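PDB 3MWB: prephenate dehydratase from Arthrobacter aurescens, which probably catalyses the conversion of prephenate to phenylpyruvate, with loss of water and carbon dioxide, in L-phenylalanine biosynthesis, and binds L-phenylalanine through its ACT domain. Local coordinates for residues L12-T17 with S136-A141; E85-I90 with A281-Q286; G198-T203 with D252-D257. All blocks are in the same frame, centred on the assembly; numbering follows the deposited sequence. Where two conformers were deposited one is given.

Contact 1: residues L12-T17 with S136-A141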
loop_
_atom_site.group_PDB
_atom_site.type_symbol
_atom_site.label_atom_id
_atom_site.label_comp_id
_atom_site.label_asym_id
_atom_site.label_seq_id
_atom_site.Cartn_x
_atom_site.Cartn_y
_atom_site.Cartn_z
ATOM N N LEU A 12 -33.175 -8.219 -22.869
ATOM C CA LEU A 12 -33.473 -9.508 -22.287
ATOM C C LEU A 12 -34.994 -9.666 -22.260
ATOM O O LEU A 12 -35.692 -8.909 -21.595
ATOM C CB LEU A 12 -32.883 -9.617 -20.874
ATOM C CG LEU A 12 -33.034 -10.964 -20.153
ATOM C CD1 LEU A 12 -32.343 -12.109 -20.904
ATOM C CD2 LEU A 12 -32.493 -10.880 -18.724
ATOM N N GLY A 13 -35.493 -10.626 -23.029
ATOM C CA GLY A 13 -36.924 -10.836 -23.143
ATOM C C GLY A 13 -37.434 -11.757 -22.058
ATOM O O GLY A 13 -36.674 -12.143 -21.156
ATOM N N PRO A 14 -38.722 -12.130 -22.142
ATOM C CA PRO A 14 -39.619 -11.750 -23.231
ATOM C C PRO A 14 -40.169 -10.315 -23.098
ATOM O O PRO A 14 -39.707 -9.550 -22.266
ATOM C CB PRO A 14 -40.741 -12.799 -23.139
ATOM C CG PRO A 14 -40.747 -13.230 -21.665
ATOM C CD PRO A 14 -39.413 -12.870 -21.069
ATOM N N GLN A 15 -41.138 -9.954 -23.936
ATOM C CA GLN A 15 -41.770 -8.643 -23.830
ATOM C C GLN A 15 -42.524 -8.524 -22.492
ATOM O O GLN A 15 -42.963 -9.526 -21.914
ATOM C CB GLN A 15 -42.660 -8.351 -25.055
ATOM C CG GLN A 15 -41.848 -8.185 -26.360
ATOM C CD GLN A 15 -42.660 -7.684 -27.558
ATOM O OE1 GLN A 15 -43.891 -7.666 -27.533
ATOM N NE2 GLN A 15 -41.956 -7.276 -28.622
ATOM N N GLY A 16 -42.620 -7.304 -21.966
ATOM C CA GLY A 16 -43.413 -7.065 -20.750
ATOM C C GLY A 16 -42.697 -7.268 -19.427
ATOM O O GLY A 16 -43.286 -7.060 -18.341
ATOM N N THR A 17 -41.427 -7.670 -19.504
ATOM C CA THR A 17 -40.575 -7.775 -18.313
ATOM C C THR A 17 -40.197 -6.394 -17.778
ATOM O O THR A 17 -40.423 -5.366 -18.428
ATOM C CB THR A 17 -39.254 -8.532 -18.624
ATOM O OG1 THR A 17 -38.637 -7.941 -19.776
ATOM C CG2 THR A 17 -39.531 -10.019 -18.928
ATOM N N SER A 136 -40.090 -16.159 -15.879
ATOM C CA SER A 136 -40.008 -14.695 -15.767
ATOM C C SER A 136 -41.355 -14.149 -15.287
ATOM O O SER A 136 -42.351 -14.882 -15.297
ATOM C CB SER A 136 -39.605 -14.045 -17.103
ATOM O OG SER A 136 -40.592 -14.214 -18.111
ATOM N N THR A 137 -41.390 -12.888 -14.852
ATOM C CA THR A 137 -42.652 -12.276 -14.450
ATOM C C THR A 137 -43.632 -12.233 -15.627
ATOM O O THR A 137 -44.815 -12.545 -15.466
ATOM C CB THR A 137 -42.497 -10.848 -13.798
ATOM O OG1 THR A 137 -42.056 -9.887 -14.774
ATOM C CG2 THR A 137 -41.519 -10.887 -12.609
ATOM N N ALA A 138 -43.120 -11.852 -16.797
ATOM C CA ALA A 138 -43.929 -11.752 -18.017
ATOM C C ALA A 138 -44.558 -13.094 -18.410
ATOM O O ALA A 138 -45.754 -13.143 -18.668
ATOM C CB ALA A 138 -43.107 -11.180 -19.173
ATOM N N ALA A 139 -43.763 -14.166 -18.449
ATOM C CA ALA A 139 -44.284 -15.503 -18.769
ATOM C C ALA A 139 -45.352 -15.946 -17.770
ATOM O O ALA A 139 -46.367 -16.533 -18.151
ATOM C CB ALA A 139 -43.164 -16.538 -18.851
ATOM N N SER A 140 -45.121 -15.648 -16.493
ATOM C CA SER A 140 -46.086 -15.953 -15.454
ATOM C C SER A 140 -47.400 -15.246 -15.738
ATOM O O SER A 140 -48.465 -15.868 -15.662
ATOM C CB SER A 140 -45.551 -15.557 -14.078
ATOM O OG SER A 140 -44.561 -16.473 -13.661
ATOM N N ALA A 141 -47.314 -13.959 -16.072
ATOM C CA ALA A 141 -48.484 -13.177 -16.429
ATOM C C ALA A 141 -49.195 -13.732 -17.667
ATOM O O ALA A 141 -50.422 -13.924 -17.632
ATOM C CB ALA A 141 -48.124 -11.683 -16.615
HETATM O O HOH W 1 -43.884 -8.296 -15.912
#

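Contact 2: residues E85-I90 with A281-Q286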
loop_
_atom_site.group_PDB
_atom_site.type_symbol
_atom_site.label_atom_id
_atom_site.label_comp_id
_atom_site.label_asym_id
_atom_site.label_seq_id
_atom_site.Cartn_x
_atom_site.Cartn_y
_atom_site.Cartn_z
ATOM N N GLU A 85 -26.614 4.142 -18.530
ATOM C CA GLU A 85 -27.073 3.301 -17.448
ATOM C C GLU A 85 -28.457 3.811 -17.037
ATOM O O GLU A 85 -28.770 4.975 -17.246
ATOM C CB GLU A 85 -26.054 3.297 -16.295
ATOM C CG GLU A 85 -25.927 4.594 -15.520
ATOM C CD GLU A 85 -25.286 4.398 -14.136
ATOM O OE1 GLU A 85 -24.801 3.286 -13.831
ATOM O OE2 GLU A 85 -25.253 5.366 -13.360
ATOM N N ALA A 86 -29.282 2.919 -16.504
ATOM C CA ALA A 86 -30.600 3.281 -15.974
ATOM C C ALA A 86 -30.834 2.663 -14.600
ATOM O O ALA A 86 -30.461 1.508 -14.339
ATOM C CB ALA A 86 -31.678 2.846 -16.923
ATOM N N LEU A 87 -31.458 3.438 -13.723
ATOM C CA LEU A 87 -31.836 2.946 -12.415
ATOM C C LEU A 87 -33.350 3.043 -12.347
ATOM O O LEU A 87 -33.890 4.153 -12.194
ATOM C CB LEU A 87 -31.198 3.785 -11.311
ATOM C CG LEU A 87 -29.787 3.405 -10.890
ATOM C CD1 LEU A 87 -29.161 4.537 -10.052
ATOM C CD2 LEU A 87 -29.779 2.086 -10.126
ATOM N N VAL A 88 -34.019 1.897 -12.493
ATOM C CA VAL A 88 -35.477 1.845 -12.621
ATOM C C VAL A 88 -36.153 1.310 -11.358
ATOM O O VAL A 88 -35.969 0.146 -11.028
ATOM C CB VAL A 88 -35.909 0.972 -13.834
ATOM C CG1 VAL A 88 -37.439 0.961 -13.984
ATOM C CG2 VAL A 88 -35.229 1.463 -15.133
ATOM N N PRO A 89 -36.947 2.163 -10.664
ATOM C CA PRO A 89 -37.759 1.767 -9.493
ATOM C C PRO A 89 -38.658 0.555 -9.787
ATOM O O PRO A 89 -39.289 0.485 -10.852
ATOM C CB PRO A 89 -38.606 3.023 -9.198
ATOM C CG PRO A 89 -37.753 4.160 -9.702
ATOM C CD PRO A 89 -37.052 3.612 -10.938
ATOM N N ILE A 90 -38.669 -0.402 -8.861
ATOM C CA ILE A 90 -39.404 -1.641 -9.038
ATOM C C ILE A 90 -40.750 -1.504 -8.326
ATOM O O ILE A 90 -40.799 -1.183 -7.139
ATOM C CB ILE A 90 -38.625 -2.854 -8.466
ATOM C CG1 ILE A 90 -37.279 -3.038 -9.191
ATOM C CG2 ILE A 90 -39.464 -4.134 -8.559
ATOM C CD1 ILE A 90 -36.265 -3.901 -8.425
ATOM N N ALA A 281 -22.670 8.799 -18.570
ATOM C CA ALA A 281 -23.319 9.601 -17.534
ATOM C C ALA A 281 -23.900 8.716 -16.440
ATOM O O ALA A 281 -24.496 7.673 -16.731
ATOM C CB ALA A 281 -24.428 10.482 -18.156
ATOM N N ARG A 282 -23.711 9.130 -15.184
ATOM C CA ARG A 282 -24.378 8.498 -14.037
ATOM C C ARG A 282 -25.876 8.765 -14.096
ATOM O O ARG A 282 -26.298 9.918 -14.277
ATOM C CB ARG A 282 -23.827 9.009 -12.691
ATOM C CG ARG A 282 -22.312 8.723 -12.469
ATOM C CD ARG A 282 -21.790 9.132 -11.067
ATOM N NE ARG A 282 -22.701 8.820 -9.966
ATOM C CZ ARG A 282 -22.476 7.935 -8.989
ATOM N NH1 ARG A 282 -21.348 7.237 -8.934
ATOM N NH2 ARG A 282 -23.402 7.748 -8.049
ATOM N N ALA A 283 -26.671 7.696 -13.962
ATOM C CA ALA A 283 -28.124 7.800 -13.854
ATOM C C ALA A 283 -28.543 8.797 -12.767
ATOM O O ALA A 283 -29.518 9.527 -12.929
ATOM C CB ALA A 283 -28.728 6.424 -13.559
ATOM N N ASP A 284 -27.808 8.817 -11.661
ATOM C CA ASP A 284 -28.192 9.646 -10.505
ATOM C C ASP A 284 -27.645 11.080 -10.561
ATOM O O ASP A 284 -27.913 11.885 -9.671
ATOM C CB ASP A 284 -27.780 8.963 -9.189
ATOM C CG ASP A 284 -26.257 8.871 -9.004
ATOM O OD1 ASP A 284 -25.478 9.524 -9.746
ATOM O OD2 ASP A 284 -25.827 8.139 -8.074
ATOM N N LYS A 285 -26.872 11.376 -11.604
ATOM C CA LYS A 285 -26.352 12.732 -11.877
ATOM C C LYS A 285 -25.428 13.310 -10.790
ATOM O O LYS A 285 -25.231 14.522 -10.730
ATOM C CB LYS A 285 -27.513 13.716 -12.133
ATOM C CG LYS A 285 -28.574 13.237 -13.123
ATOM C CD LYS A 285 -28.459 13.966 -14.435
ATOM C CE LYS A 285 -29.651 13.655 -15.318
ATOM N NZ LYS A 285 -29.534 14.392 -16.592
ATOM N N GLN A 286 -24.869 12.459 -9.930
ATOM C CA GLN A 286 -24.010 12.941 -8.861
ATOM C C GLN A 286 -22.570 13.152 -9.357
ATOM O O GLN A 286 -21.927 12.206 -9.793
ATOM C CB GLN A 286 -24.056 12.001 -7.658
HETATM O O HOH W 2 -26.318 7.104 -18.489
#

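Contact 3: residues G198-T203 with D252-D257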
loop_
_atom_site.group_PDB
_atom_site.type_symbol
_atom_site.label_atom_id
_atom_site.label_comp_id
_atom_site.label_asym_id
_atom_site.label_seq_id
_atom_site.Cartn_x
_atom_site.Cartn_y
_atom_site.Cartn_z
ATOM N N GLY A 198 -18.846 15.612 -15.959
ATOM C CA GLY A 198 -18.386 15.812 -14.568
ATOM C C GLY A 198 -19.128 14.927 -13.575
ATOM O O GLY A 198 -18.835 14.921 -12.363
ATOM N N ALA A 199 -20.131 14.209 -14.090
ATOM C CA ALA A 199 -20.885 13.255 -13.293
ATOM C C ALA A 199 -20.959 11.934 -14.078
ATOM O O ALA A 199 -22.031 11.468 -14.450
ATOM C CB ALA A 199 -22.281 13.805 -12.952
ATOM N N ASP A 200 -19.792 11.346 -14.323
ATOM C CA ASP A 200 -19.693 10.197 -15.212
ATOM C C ASP A 200 -19.221 8.976 -14.452
ATOM O O ASP A 200 -18.699 9.075 -13.335
ATOM C CB ASP A 200 -18.713 10.484 -16.360
ATOM C CG ASP A 200 -19.205 11.576 -17.309
ATOM O OD1 ASP A 200 -20.354 11.514 -17.762
ATOM O OD2 ASP A 200 -18.423 12.500 -17.606
ATOM N N LYS A 201 -19.395 7.826 -15.097
ATOM C CA LYS A 201 -18.927 6.555 -14.611
ATOM C C LYS A 201 -18.022 5.948 -15.685
ATOM O O LYS A 201 -18.264 6.116 -16.884
ATOM C CB LYS A 201 -20.148 5.664 -14.372
ATOM C CG LYS A 201 -19.948 4.529 -13.406
ATOM C CD LYS A 201 -21.297 3.840 -13.053
ATOM C CE LYS A 201 -21.994 4.403 -11.815
ATOM N NZ LYS A 201 -23.262 3.645 -11.572
ATOM N N THR A 202 -16.974 5.251 -15.259
ATOM C CA THR A 202 -16.136 4.503 -16.180
ATOM C C THR A 202 -16.068 3.063 -15.714
ATOM O O THR A 202 -15.813 2.795 -14.536
ATOM C CB THR A 202 -14.722 5.142 -16.353
ATOM O OG1 THR A 202 -14.840 6.437 -16.963
ATOM C CG2 THR A 202 -13.786 4.271 -17.247
ATOM N N THR A 203 -16.291 2.137 -16.645
ATOM C CA THR A 203 -16.281 0.703 -16.355
ATOM C C THR A 203 -15.123 0.009 -17.080
ATOM O O THR A 203 -14.854 0.277 -18.266
ATOM C CB THR A 203 -17.651 0.028 -16.731
ATOM O OG1 THR A 203 -18.733 0.686 -16.055
ATOM C CG2 THR A 203 -17.682 -1.461 -16.341
ATOM N N ASP A 252 -15.778 6.274 -10.576
ATOM C CA ASP A 252 -16.286 7.647 -10.786
ATOM C C ASP A 252 -15.350 8.379 -11.721
ATOM O O ASP A 252 -14.139 8.468 -11.457
ATOM C CB ASP A 252 -16.289 8.440 -9.486
ATOM C CG ASP A 252 -17.334 7.966 -8.497
ATOM O OD1 ASP A 252 -18.171 7.097 -8.861
ATOM O OD2 ASP A 252 -17.335 8.494 -7.352
ATOM N N GLY A 253 -15.881 8.917 -12.811
ATOM C CA GLY A 253 -15.049 9.660 -13.713
ATOM C C GLY A 253 -15.225 9.320 -15.166
ATOM O O GLY A 253 -15.908 8.352 -15.544
ATOM N N HIS A 254 -14.579 10.122 -15.992
ATOM C CA HIS A 254 -14.647 9.946 -17.437
ATOM C C HIS A 254 -13.228 9.675 -17.937
ATOM O O HIS A 254 -12.275 10.263 -17.430
ATOM C CB HIS A 254 -15.167 11.222 -18.042
ATOM C CG HIS A 254 -15.407 11.144 -19.512
ATOM N ND1 HIS A 254 -16.653 10.912 -20.046
ATOM C CD2 HIS A 254 -14.574 11.317 -20.563
ATOM C CE1 HIS A 254 -16.579 10.944 -21.367
ATOM N NE2 HIS A 254 -15.325 11.184 -21.705
ATOM N N ALA A 255 -13.096 8.796 -18.936
ATOM C CA ALA A 255 -11.781 8.401 -19.466
ATOM C C ALA A 255 -10.858 9.587 -19.807
ATOM O O ALA A 255 -9.637 9.468 -19.682
ATOM C CB ALA A 255 -11.944 7.492 -20.675
ATOM N N THR A 256 -11.434 10.710 -20.246
ATOM C CA THR A 256 -10.644 11.916 -20.577
ATOM C C THR A 256 -10.120 12.714 -19.375
ATOM O O THR A 256 -9.122 13.427 -19.508
ATOM C CB THR A 256 -11.393 12.882 -21.492
ATOM O OG1 THR A 256 -12.502 13.449 -20.794
ATOM C CG2 THR A 256 -11.846 12.159 -22.743
ATOM N N ASP A 257 -10.792 12.637 -18.232
ATOM C CA ASP A 257 -10.252 13.207 -16.994
ATOM C C ASP A 257 -8.831 12.681 -16.810
ATOM O O ASP A 257 -8.592 11.476 -16.933
ATOM C CB ASP A 257 -11.090 12.789 -15.800
ATOM C CG ASP A 257 -12.534 13.258 -15.905
ATOM O OD1 ASP A 257 -12.785 14.319 -16.502
ATOM O OD2 ASP A 257 -13.411 12.554 -15.398
#

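Contact 1: residues L12-T17 with S136-A141
The turn Pro14-Thr17, leading into helix 18-23, packs on the start of helix 137-143 in the dehydratase region, which belongs to the periplasmic-binding-protein clan. Residues 12-17 form the loop after strand 8-12, and Ser136 and Thr17 are both N-cap residues. Pro14, preceded by a cis peptide bond, lays its ring against the N-cap serine: Pro14 CD is 3.5 Å from Ser136 OG. The same OG accepts from Ala139 N at 3.2 Å, a nearly straight capping bond (167°). Ser136 OG sits between its own backbone N and carbonyl carbon (chi1 66°), which turns it back over the helix start. The Ala138 methyl fills the middle of the contact. Its CB lies 3.2 Å from Gln15 O, and Pro14 CG and Thr17 CG2 also touch it. Gly16 is the third residue of the type II turn from Pro14 to Thr17, with a positive phi of 87°. Water 1 joins the segments, donating to Gly16 O and to Thr137 OG1. Thr137 OG1 also bonds Glu64. Around the contact, Thr137 packs on Phe18 of helix 18-23 and on Cys156 of strand 153-156, while Ala138 rests on Ile160 of helix 158-163.

Contact 2: residues E85-I90 with A281-Q286
The carboxylate of Glu85 receives Ala283 N on the anti lone pair of OE2, and the carboxylate of Asp284 meets the guanidinium of Arg282 edge-on, in its plane. The Ala283 N to Glu85 OE2 bond is 2.8 Å long and comes from the side away from OE1. The Ala283 CB methyl lies 3.6 Å from the same OE2. Arg282 NE meets Asp284 OD1 at 2.9 Å, on the syn side of the carboxylate. Gln286 N, two residues on, also bonds this OD1 at 3.0 Å, from above the carboxylate plane: an Asx turn. Glu85 CG lies between the backbone N and the carbonyl carbon (chi1 69°), and the extended chain beyond CG brings OE2 to Ala283 N. Its OE1 forms salt bridges with Lys201 and Arg183. Two positive partners would probably keep this carboxylate ionised. Leu87 CD1 adds apolar packing 4.0 Å from Ala283 CB. Water 2 joins Glu85 N to Ala281 O. The result is an interdomain joint: edge strand 81-89 of the dehydratase sheet meets the type I turn Arg282-Lys285, which follows the last strand of the ACT-domain sheet.

Contact 3: residues G198-T203 with D252-D257
Asp200 opens the contact, beside Gly253 and His254. Its backbone O accepts from Gly253 N at 2.9 Å, with the donor above the carbonyl plane. Its side chain runs alongside that of His254 and points the same way, the carboxylate and ring planes 54° apart. Asp200 OD2 is 3.5 Å from His254 CB and also accepts from Thr197 N. Lys201 follows and pairs with Asp252 as an antiparallel non-hydrogen-bonded pair, CA to CA 4.8 Å. Both side chains lie on one face of the sheet but part at their ends: Lys201 turns to Glu85, while Asp252 hydrogen-bonds Asn229 and forms a salt bridge with Arg282. Thr202 comes next. Its OG1 lies anti to the carbonyl carbon (chi1 -65°), which brings it to Gly253 O. It donates there at 2.6 Å, and Ser279 OG is a further partner. Gly253, with a phi of 133°, is thus held at both its N and its O. Beyond it, His254 N bonds Asp257 OD2 at 2.8 Å across a type I turn. Here strand 200-207 of the ACT-domain sheet begins beside the end of its antiparallel neighbour 245-252, after which the chain leads to helix 258-270.

Contacts 1 and 3 are buried, while contact 2 is partly buried. Contact 1 stands apart in the dehydratase region, its centre about 34 Å from that of contact 3. It relies on small side chains, cap residues and a bridging water. Contact 3 lies in the ACT-domain sheet and is held by direct bonds to a glycine backbone. Contact 2 crosses between the two regions and turns on one backbone N-H to a carboxylate that has charged partners on its other oxygen. It touches contact 3 directly. A salt bridge and a probable backbone bond, from Arg282 N to Ala199 O, tie the two together.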